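Local atomic coordinates of protein (alpha-2u-globulin) (Rattus norvegicus, PDB entry 2A2U), a protein that probably binds small hydrophobic ligands in its barrel, as other lipocalins do, and can take up a hyaline droplet inducer. Residues Y119-L124 with K150-K155. Residues are numbered along the deposited sequence; the frame is centred on the assembly and turned at random.
Sequences YVMFHL and KEKFAK
Tyr119 and Met121, on the outer face of a lipocalin beta-barrel strand, meet Lys152 and Phe153 of the helix 147-158 that packs against the barrel wall. Strand and helix run nearly parallel, 13° apart in direction, with their axes 10.6 Å from each other, a gap bridged by side chains alone. At the start of the strand, the Tyr119 side chain lies nearly perpendicular to that of Lys152, and the phenol OH stands 3.8 Å from Lys152 NZ, too long for a hydrogen bond. The ammonium is instead held by a salt bridge to Glu21, near the N-terminal end of the modelled chain, a residue that Tyr119 also touches. Val120 packs on Trp38 of strand 36-44, and Phe122, directed away from the helix, meets the ring of Tyr139; between them Met121 projects toward the helix and carries most of the contact. Beyond CG its chain is extended (chi2 -178°), which carries the methyl across to the helix backbone. Lys152 flanks the same methyl with its aliphatic part, CG lying 3.9 Å from Met121 CE. Phe153 points back toward the strand: chi1 of 177° sets its ring opposite the backbone N and lays it beside Met121, the two side chains running alongside each other head to tail. The Phe153 side chain also touches Val42 of strand 36-44. Side by side they make a Met-aromatic contact, with Met121 SD 5.3 Å from the centroid of the Phe153 ring and close to its plane. SD reaches the ring edge at Phe153 CD1, 4.0 Å away, while Met121 CE closes to 3.6 Å from Phe153 CB.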
loop_
_atom_site.group_PDB
_atom_site.type_symbol
_atom_site.label_atom_id
_atom_site.label_comp_id
_atom_site.label_asym_id
_atom_site.label_seq_id
_atom_site.Cartn_x
_atom_site.Cartn_y
_atom_site.Cartn_z
ATOM N N TYR A 119 -28.004 -8.059 -8.713
ATOM C CA TYR A 119 -26.750 -8.631 -9.171
ATOM C C TYR A 119 -25.736 -7.635 -9.740
ATOM O O TYR A 119 -26.042 -6.468 -10.004
ATOM C CB TYR A 119 -27.043 -9.704 -10.229
ATOM C CG TYR A 119 -27.572 -9.136 -11.532
ATOM C CD1 TYR A 119 -28.913 -8.797 -11.675
ATOM C CD2 TYR A 119 -26.715 -8.892 -12.606
ATOM C CE1 TYR A 119 -29.386 -8.224 -12.858
ATOM C CE2 TYR A 119 -27.175 -8.321 -13.788
ATOM C CZ TYR A 119 -28.508 -7.984 -13.910
ATOM O OH TYR A 119 -28.963 -7.386 -15.065
ATOM N N VAL A 120 -24.511 -8.129 -9.895
ATOM C CA VAL A 120 -23.413 -7.381 -10.489
ATOM C C VAL A 120 -22.436 -8.402 -11.043
ATOM O O VAL A 120 -22.047 -9.343 -10.358
ATOM C CB VAL A 120 -22.706 -6.401 -9.512
ATOM C CG1 VAL A 120 -21.981 -7.138 -8.397
ATOM C CG2 VAL A 120 -21.742 -5.530 -10.288
ATOM N N MET A 121 -22.150 -8.278 -12.330
ATOM C CA MET A 121 -21.238 -9.184 -13.007
ATOM C C MET A 121 -19.949 -8.428 -13.315
ATOM O O MET A 121 -19.966 -7.355 -13.926
ATOM C CB MET A 121 -21.878 -9.708 -14.299
ATOM C CG MET A 121 -23.300 -10.217 -14.112
ATOM S SD MET A 121 -24.045 -10.871 -15.599
ATOM C CE MET A 121 -25.423 -11.753 -14.917
ATOM N N PHE A 122 -18.838 -8.954 -12.814
ATOM C CA PHE A 122 -17.540 -8.343 -13.042
ATOM C C PHE A 122 -16.767 -9.231 -13.996
ATOM O O PHE A 122 -16.943 -10.444 -14.008
ATOM C CB PHE A 122 -16.745 -8.249 -11.740
ATOM C CG PHE A 122 -17.244 -7.213 -10.771
ATOM C CD1 PHE A 122 -16.818 -5.900 -10.869
ATOM C CD2 PHE A 122 -18.067 -7.571 -9.707
ATOM C CE1 PHE A 122 -17.193 -4.964 -9.925
ATOM C CE2 PHE A 122 -18.449 -6.643 -8.761
ATOM C CZ PHE A 122 -18.011 -5.338 -8.868
ATOM N N HIS A 123 -15.914 -8.616 -14.801
ATOM C CA HIS A 123 -15.066 -9.348 -15.730
ATOM C C HIS A 123 -13.636 -8.920 -15.419
ATOM O O HIS A 123 -13.306 -7.737 -15.478
ATOM C CB HIS A 123 -15.413 -9.014 -17.173
ATOM C CG HIS A 123 -14.486 -9.645 -18.162
ATOM N ND1 HIS A 123 -13.548 -8.928 -18.860
ATOM C CD2 HIS A 123 -14.316 -10.941 -18.517
ATOM C CE1 HIS A 123 -12.828 -9.748 -19.603
ATOM N NE2 HIS A 123 -13.277 -10.982 -19.409
ATOM N N LEU A 124 -12.788 -9.886 -15.103
ATOM C CA LEU A 124 -11.414 -9.596 -14.739
ATOM C C LEU A 124 -10.353 -10.354 -15.516
ATOM O O LEU A 124 -10.503 -11.541 -15.793
ATOM C CB LEU A 124 -11.227 -9.861 -13.238
ATOM C CG LEU A 124 -9.813 -9.950 -12.648
ATOM C CD1 LEU A 124 -9.833 -9.535 -11.209
ATOM C CD2 LEU A 124 -9.228 -11.347 -12.776
ATOM N N LYS A 150 -28.575 -16.572 -13.126
ATOM C CA LYS A 150 -27.462 -17.483 -13.293
ATOM C C LYS A 150 -27.292 -17.966 -14.730
ATOM O O LYS A 150 -26.184 -18.312 -15.134
ATOM C CB LYS A 150 -27.592 -18.667 -12.343
ATOM C CG LYS A 150 -27.622 -18.270 -10.895
ATOM C CD LYS A 150 -27.524 -19.498 -10.031
ATOM C CE LYS A 150 -27.788 -19.177 -8.579
ATOM N NZ LYS A 150 -27.666 -20.398 -7.737
ATOM N N GLU A 151 -28.376 -17.980 -15.504
ATOM C CA GLU A 151 -28.312 -18.415 -16.898
ATOM C C GLU A 151 -27.681 -17.333 -17.752
ATOM O O GLU A 151 -26.803 -17.614 -18.564
ATOM C CB GLU A 151 -29.705 -18.710 -17.442
ATOM C CG GLU A 151 -29.908 -20.133 -17.921
ATOM C CD GLU A 151 -28.970 -20.545 -19.037
ATOM O OE1 GLU A 151 -28.635 -19.714 -19.910
ATOM O OE2 GLU A 151 -28.591 -21.729 -19.056
ATOM N N LYS A 152 -28.175 -16.107 -17.597
ATOM C CA LYS A 152 -27.670 -14.949 -18.326
ATOM C C LYS A 152 -26.161 -14.860 -18.127
ATOM O O LYS A 152 -25.413 -14.561 -19.055
ATOM C CB LYS A 152 -28.345 -13.673 -17.809
ATOM C CG LYS A 152 -27.595 -12.380 -18.128
ATOM C CD LYS A 152 -28.297 -11.152 -17.558
ATOM C CE LYS A 152 -29.587 -10.861 -18.308
ATOM N NZ LYS A 152 -30.341 -9.664 -17.816
ATOM N N PHE A 153 -25.727 -15.132 -16.901
ATOM C CA PHE A 153 -24.320 -15.093 -16.558
ATOM C C PHE A 153 -23.588 -16.238 -17.238
ATOM O O PHE A 153 -22.509 -16.041 -17.785
ATOM C CB PHE A 153 -24.142 -15.159 -15.036
ATOM C CG PHE A 153 -22.706 -15.206 -14.592
ATOM C CD1 PHE A 153 -21.895 -14.079 -14.673
ATOM C CD2 PHE A 153 -22.157 -16.390 -14.116
ATOM C CE1 PHE A 153 -20.563 -14.136 -14.291
ATOM C CE2 PHE A 153 -20.825 -16.451 -13.734
ATOM C CZ PHE A 153 -20.029 -15.322 -13.824
ATOM N N ALA A 154 -24.184 -17.427 -17.207
ATOM C CA ALA A 154 -23.589 -18.608 -17.828
ATOM C C ALA A 154 -23.332 -18.344 -19.305
ATOM O O ALA A 154 -22.342 -18.809 -19.856
ATOM C CB ALA A 154 -24.498 -19.812 -17.660
ATOM N N LYS A 155 -24.222 -17.579 -19.928
ATOM C CA LYS A 155 -24.096 -17.227 -21.336
ATOM C C LYS A 155 -22.936 -16.262 -21.578
ATOM O O LYS A 155 -22.120 -16.481 -22.471
ATOM C CB LYS A 155 -25.403 -16.629 -21.859
ATOM C CG LYS A 155 -26.511 -17.653 -22.028
ATOM C CD LYS A 155 -27.805 -16.998 -22.473
ATOM C CE LYS A 155 -28.892 -18.036 -22.712
ATOM N NZ LYS A 155 -30.223 -17.400 -22.930
#